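Local coordinates for probable sulfate-binding lipoprotein SubI (Mycobacterium tuberculosis, PDB 6DDN) that probably binds sulfate outside the cell membrane as the solute-binding lipoprotein of a sulfate transport system, at residues 65-78 / 279-293. Residues are numbered along the deposited sequence; the frame is centred on the assembly and turned at random.
Sequences GWSAVIPAFNASEQ and AFRNFQYTVQAQKLW
Trp293 drives the edge of its six-membered ring into the face of Trp66, a T-shaped pair with planes at 87° and CH2 of Trp293 3.4 Å from CE2 of Trp66. The face of the Trp293 indole lies against the backbone of Gly65, whose CA is 3.3 Å from CZ3 of Trp293, and on that same face CG2 of Val69 makes a CH-pi contact over the five-membered ring. Val69 is a knob in a hole formed by Gln284, Ala289, Leu292 and Trp293; with CG1 anti to its backbone N (chi1 152°), that methyl meets the Gln284 amide while CG2 takes the indole. Phe280 is a second knob, from the other side of the contact, set among Trp66, Val69, Ile70 and Phe73, its CD1 3.3 Å from CD2 of Phe73 over one face of the Phe73 ring. CA of Phe73 in turn sits over a face of Phe283. Toward the surface, CB of Ala72 meets CD1 of Leu292 at 3.5 Å, and CG of Gln78 rests on CB of Ala279.

The Gln284 amide is held at both ends: OE1 accepts from Trp293 NE1 at 2.9 Å, and NE2 donates to Phe280 O, also at 2.9 Å. Trp66 NE1 is hydrogen-bonded to Asn108 OD1, and Phe138 stacks on Trp293. Segments 65-74 and 287-293 run nearly antiparallel (154°); their helices cover sheet strands 53-58 and 83-88 in one lobe, consistent with a type 2 periplasmic-binding fold. Cohesion is mainly aromatic and apolar; the buried amide's polar atoms find partners within 279-293, and its bond to Trp293 would help set the indole's rotation.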
# COMPACT_ATOMS: atom_id res chain seq x y z
N GLY A 65 -1.18 1.07 -11.51
CA GLY A 65 -2.62 0.97 -11.65
C GLY A 65 -3.25 2.27 -12.08
O GLY A 65 -4.17 2.28 -12.90
N TRP A 66 -2.77 3.38 -11.52
CA TRP A 66 -3.34 4.68 -11.87
C TRP A 66 -3.10 5.02 -13.33
O TRP A 66 -4.01 5.49 -14.02
CB TRP A 66 -2.75 5.77 -10.97
CG TRP A 66 -3.32 5.75 -9.59
CD1 TRP A 66 -2.65 5.53 -8.43
CD2 TRP A 66 -4.69 5.95 -9.23
NE1 TRP A 66 -3.51 5.58 -7.37
CE2 TRP A 66 -4.78 5.84 -7.83
CE3 TRP A 66 -5.86 6.22 -9.96
CZ2 TRP A 66 -5.98 5.98 -7.14
CZ3 TRP A 66 -7.05 6.36 -9.27
CH2 TRP A 66 -7.10 6.24 -7.88
N SER A 67 -1.89 4.77 -13.83
CA SER A 67 -1.59 5.08 -15.23
C SER A 67 -2.32 4.17 -16.20
O SER A 67 -2.31 4.45 -17.41
CB SER A 67 -0.08 5.00 -15.47
OG SER A 67 0.41 3.70 -15.19
N ALA A 68 -2.94 3.09 -15.73
CA ALA A 68 -3.80 2.26 -16.56
C ALA A 68 -5.27 2.62 -16.45
O ALA A 68 -6.02 2.44 -17.41
CB ALA A 68 -3.62 0.78 -16.20
N VAL A 69 -5.69 3.14 -15.29
CA VAL A 69 -7.09 3.48 -15.09
C VAL A 69 -7.43 4.83 -15.71
O VAL A 69 -8.52 5.02 -16.26
CB VAL A 69 -7.42 3.44 -13.58
CG1 VAL A 69 -8.55 4.39 -13.25
CG2 VAL A 69 -7.75 2.02 -13.15
N ILE A 70 -6.49 5.79 -15.64
CA ILE A 70 -6.76 7.13 -16.15
C ILE A 70 -7.10 7.12 -17.64
O ILE A 70 -8.08 7.77 -18.04
CB ILE A 70 -5.60 8.08 -15.81
CG1 ILE A 70 -5.54 8.32 -14.30
CG2 ILE A 70 -5.73 9.39 -16.56
CD1 ILE A 70 -4.20 8.82 -13.82
N PRO A 71 -6.35 6.42 -18.51
CA PRO A 71 -6.79 6.34 -19.92
C PRO A 71 -8.17 5.75 -20.08
O PRO A 71 -8.95 6.22 -20.92
CB PRO A 71 -5.71 5.45 -20.56
CG PRO A 71 -4.51 5.65 -19.72
CD PRO A 71 -5.03 5.78 -18.32
N ALA A 72 -8.52 4.73 -19.28
CA ALA A 72 -9.87 4.19 -19.33
C ALA A 72 -10.89 5.20 -18.83
O ALA A 72 -11.99 5.30 -19.37
CB ALA A 72 -9.95 2.91 -18.50
N PHE A 73 -10.53 5.96 -17.79
CA PHE A 73 -11.40 7.03 -17.33
C PHE A 73 -11.60 8.08 -18.42
O PHE A 73 -12.73 8.50 -18.69
CB PHE A 73 -10.81 7.66 -16.07
CG PHE A 73 -11.57 8.85 -15.56
CD1 PHE A 73 -12.90 8.73 -15.21
CD2 PHE A 73 -10.95 10.07 -15.43
CE1 PHE A 73 -13.60 9.83 -14.73
CE2 PHE A 73 -11.64 11.17 -14.95
CZ PHE A 73 -12.97 11.04 -14.60
N ASN A 74 -10.51 8.49 -19.07
CA ASN A 74 -10.59 9.52 -20.10
C ASN A 74 -11.36 9.05 -21.34
O ASN A 74 -11.77 9.89 -22.14
CB ASN A 74 -9.19 9.97 -20.50
CG ASN A 74 -8.51 10.78 -19.41
OD1 ASN A 74 -7.33 10.58 -19.12
ND2 ASN A 74 -9.25 11.70 -18.81
N ALA A 75 -11.55 7.75 -21.50
CA ALA A 75 -12.34 7.22 -22.60
C ALA A 75 -13.80 6.98 -22.22
O ALA A 75 -14.54 6.38 -23.01
CB ALA A 75 -11.72 5.92 -23.13
N SER A 76 -14.22 7.44 -21.05
CA SER A 76 -15.59 7.27 -20.59
C SER A 76 -16.35 8.59 -20.72
O SER A 76 -15.78 9.64 -21.00
CB SER A 76 -15.62 6.78 -19.14
OG SER A 76 -15.39 7.86 -18.24
N GLU A 77 -17.67 8.52 -20.51
CA GLU A 77 -18.52 9.69 -20.69
C GLU A 77 -18.14 10.81 -19.73
O GLU A 77 -17.92 11.95 -20.14
CB GLU A 77 -20.00 9.31 -20.53
CG GLU A 77 -20.30 8.34 -19.38
CD GLU A 77 -21.76 8.37 -18.96
OE1 GLU A 77 -22.29 9.47 -18.69
OE2 GLU A 77 -22.38 7.28 -18.90
N GLN A 78 -18.05 10.49 -18.44
CA GLN A 78 -17.71 11.49 -17.43
C GLN A 78 -16.22 11.81 -17.39
O GLN A 78 -15.84 12.79 -16.75
CB GLN A 78 -18.17 11.03 -16.05
CG GLN A 78 -17.43 9.80 -15.52
CD GLN A 78 -17.97 8.50 -16.10
OE1 GLN A 78 -17.88 8.26 -17.30
NE2 GLN A 78 -18.52 7.66 -15.24
N ALA A 279 -16.48 11.88 -9.89
CA ALA A 279 -16.56 10.98 -11.04
C ALA A 279 -15.33 10.10 -11.13
O ALA A 279 -15.43 8.90 -11.41
CB ALA A 279 -16.75 11.79 -12.32
N PHE A 280 -14.14 10.67 -10.90
CA PHE A 280 -12.92 9.89 -10.97
C PHE A 280 -12.82 8.89 -9.83
O PHE A 280 -12.23 7.81 -10.01
CB PHE A 280 -11.70 10.82 -10.96
CG PHE A 280 -10.41 10.12 -11.27
CD1 PHE A 280 -10.34 9.19 -12.30
CD2 PHE A 280 -9.27 10.39 -10.55
CE1 PHE A 280 -9.15 8.55 -12.59
CE2 PHE A 280 -8.07 9.75 -10.84
CZ PHE A 280 -8.02 8.83 -11.86
N ARG A 281 -13.37 9.21 -8.66
CA ARG A 281 -13.35 8.27 -7.55
C ARG A 281 -14.33 7.12 -7.78
O ARG A 281 -13.99 5.95 -7.59
CB ARG A 281 -13.67 8.98 -6.24
CG ARG A 281 -13.71 8.04 -5.05
CD ARG A 281 -14.64 8.56 -3.97
NE ARG A 281 -16.04 8.49 -4.38
CZ ARG A 281 -17.02 9.21 -3.83
NH1 ARG A 281 -16.74 10.05 -2.84
NH2 ARG A 281 -18.26 9.09 -4.27
N ASN A 282 -15.56 7.45 -8.20
CA ASN A 282 -16.56 6.42 -8.42
C ASN A 282 -16.18 5.51 -9.58
O ASN A 282 -16.53 4.32 -9.58
CB ASN A 282 -17.93 7.06 -8.67
CG ASN A 282 -18.46 7.79 -7.45
OD1 ASN A 282 -17.94 7.63 -6.34
ND2 ASN A 282 -19.50 8.59 -7.64
N PHE A 283 -15.47 6.04 -10.58
CA PHE A 283 -15.04 5.22 -11.70
C PHE A 283 -14.16 4.06 -11.25
O PHE A 283 -14.13 3.01 -11.90
CB PHE A 283 -14.29 6.08 -12.72
CG PHE A 283 -13.82 5.32 -13.93
CD1 PHE A 283 -14.70 5.00 -14.95
CD2 PHE A 283 -12.49 4.93 -14.05
CE1 PHE A 283 -14.27 4.30 -16.07
CE2 PHE A 283 -12.06 4.24 -15.16
CZ PHE A 283 -12.94 3.92 -16.17
N GLN A 284 -13.45 4.22 -10.12
CA GLN A 284 -12.55 3.18 -9.65
C GLN A 284 -13.30 1.91 -9.26
O GLN A 284 -12.78 0.80 -9.43
CB GLN A 284 -11.73 3.68 -8.47
CG GLN A 284 -10.93 4.94 -8.76
CD GLN A 284 -10.17 4.85 -10.06
OE1 GLN A 284 -9.56 3.82 -10.36
NE2 GLN A 284 -10.21 5.92 -10.84
N TYR A 285 -14.52 2.05 -8.75
CA TYR A 285 -15.30 0.91 -8.31
C TYR A 285 -16.08 0.25 -9.44
O TYR A 285 -16.78 -0.73 -9.20
CB TYR A 285 -16.25 1.33 -7.19
CG TYR A 285 -15.51 1.80 -5.95
CD1 TYR A 285 -15.09 0.89 -4.99
CD2 TYR A 285 -15.23 3.14 -5.75
CE1 TYR A 285 -14.40 1.31 -3.86
CE2 TYR A 285 -14.55 3.58 -4.63
CZ TYR A 285 -14.14 2.65 -3.69
OH TYR A 285 -13.46 3.07 -2.57
N THR A 286 -15.98 0.77 -10.66
CA THR A 286 -16.61 0.12 -11.80
C THR A 286 -15.96 -1.23 -12.07
O THR A 286 -14.85 -1.52 -11.62
CB THR A 286 -16.52 0.99 -13.05
OG1 THR A 286 -15.14 1.18 -13.39
CG2 THR A 286 -17.17 2.35 -12.81
N VAL A 287 -16.69 -2.07 -12.81
CA VAL A 287 -16.17 -3.40 -13.13
C VAL A 287 -14.87 -3.28 -13.93
O VAL A 287 -13.89 -3.98 -13.66
CB VAL A 287 -17.23 -4.21 -13.89
CG1 VAL A 287 -16.59 -5.36 -14.65
CG2 VAL A 287 -18.30 -4.72 -12.93
N GLN A 288 -14.84 -2.36 -14.90
CA GLN A 288 -13.66 -2.21 -15.75
C GLN A 288 -12.45 -1.77 -14.93
O GLN A 288 -11.38 -2.38 -15.03
CB GLN A 288 -13.94 -1.20 -16.86
CG GLN A 288 -12.80 -1.06 -17.86
CD GLN A 288 -12.92 0.19 -18.71
OE1 GLN A 288 -13.73 1.08 -18.43
NE2 GLN A 288 -12.11 0.27 -19.76
N ALA A 289 -12.61 -0.72 -14.12
CA ALA A 289 -11.48 -0.23 -13.34
C ALA A 289 -10.97 -1.29 -12.37
O ALA A 289 -9.76 -1.41 -12.16
CB ALA A 289 -11.88 1.04 -12.59
N GLN A 290 -11.88 -2.05 -11.76
CA GLN A 290 -11.46 -3.12 -10.86
C GLN A 290 -10.67 -4.19 -11.61
O GLN A 290 -9.68 -4.71 -11.09
CB GLN A 290 -12.67 -3.74 -10.17
CG GLN A 290 -13.30 -2.83 -9.12
CD GLN A 290 -12.47 -2.74 -7.86
OE1 GLN A 290 -12.49 -3.64 -7.03
NE2 GLN A 290 -11.72 -1.65 -7.72
N LYS A 291 -11.09 -4.52 -12.83
CA LYS A 291 -10.30 -5.42 -13.66
C LYS A 291 -8.93 -4.83 -13.96
O LYS A 291 -7.92 -5.55 -13.95
CB LYS A 291 -11.04 -5.72 -14.97
CG LYS A 291 -12.14 -6.76 -14.87
CD LYS A 291 -12.77 -6.98 -16.24
CE LYS A 291 -13.93 -7.96 -16.17
NZ LYS A 291 -14.82 -7.82 -17.36
N LEU A 292 -8.87 -3.52 -14.21
CA LEU A 292 -7.61 -2.89 -14.58
C LEU A 292 -6.63 -2.89 -13.41
O LEU A 292 -5.45 -3.21 -13.59
CB LEU A 292 -7.87 -1.46 -15.07
CG LEU A 292 -8.64 -1.34 -16.38
CD1 LEU A 292 -9.10 0.09 -16.58
CD2 LEU A 292 -7.80 -1.81 -17.56
N TRP A 293 -7.10 -2.52 -12.22
CA TRP A 293 -6.26 -2.60 -11.03
C TRP A 293 -5.74 -4.02 -10.84
O TRP A 293 -4.54 -4.23 -10.59
CB TRP A 293 -7.04 -2.15 -9.80
CG TRP A 293 -7.20 -0.66 -9.68
CD1 TRP A 293 -8.35 0.05 -9.87
CD2 TRP A 293 -6.19 0.29 -9.33
NE1 TRP A 293 -8.12 1.38 -9.67
CE2 TRP A 293 -6.80 1.56 -9.33
CE3 TRP A 293 -4.83 0.20 -9.02
CZ2 TRP A 293 -6.10 2.73 -9.04
CZ3 TRP A 293 -4.14 1.36 -8.72
CH2 TRP A 293 -4.77 2.61 -8.74
O HOH W 1 -17.82 7.59 -12.89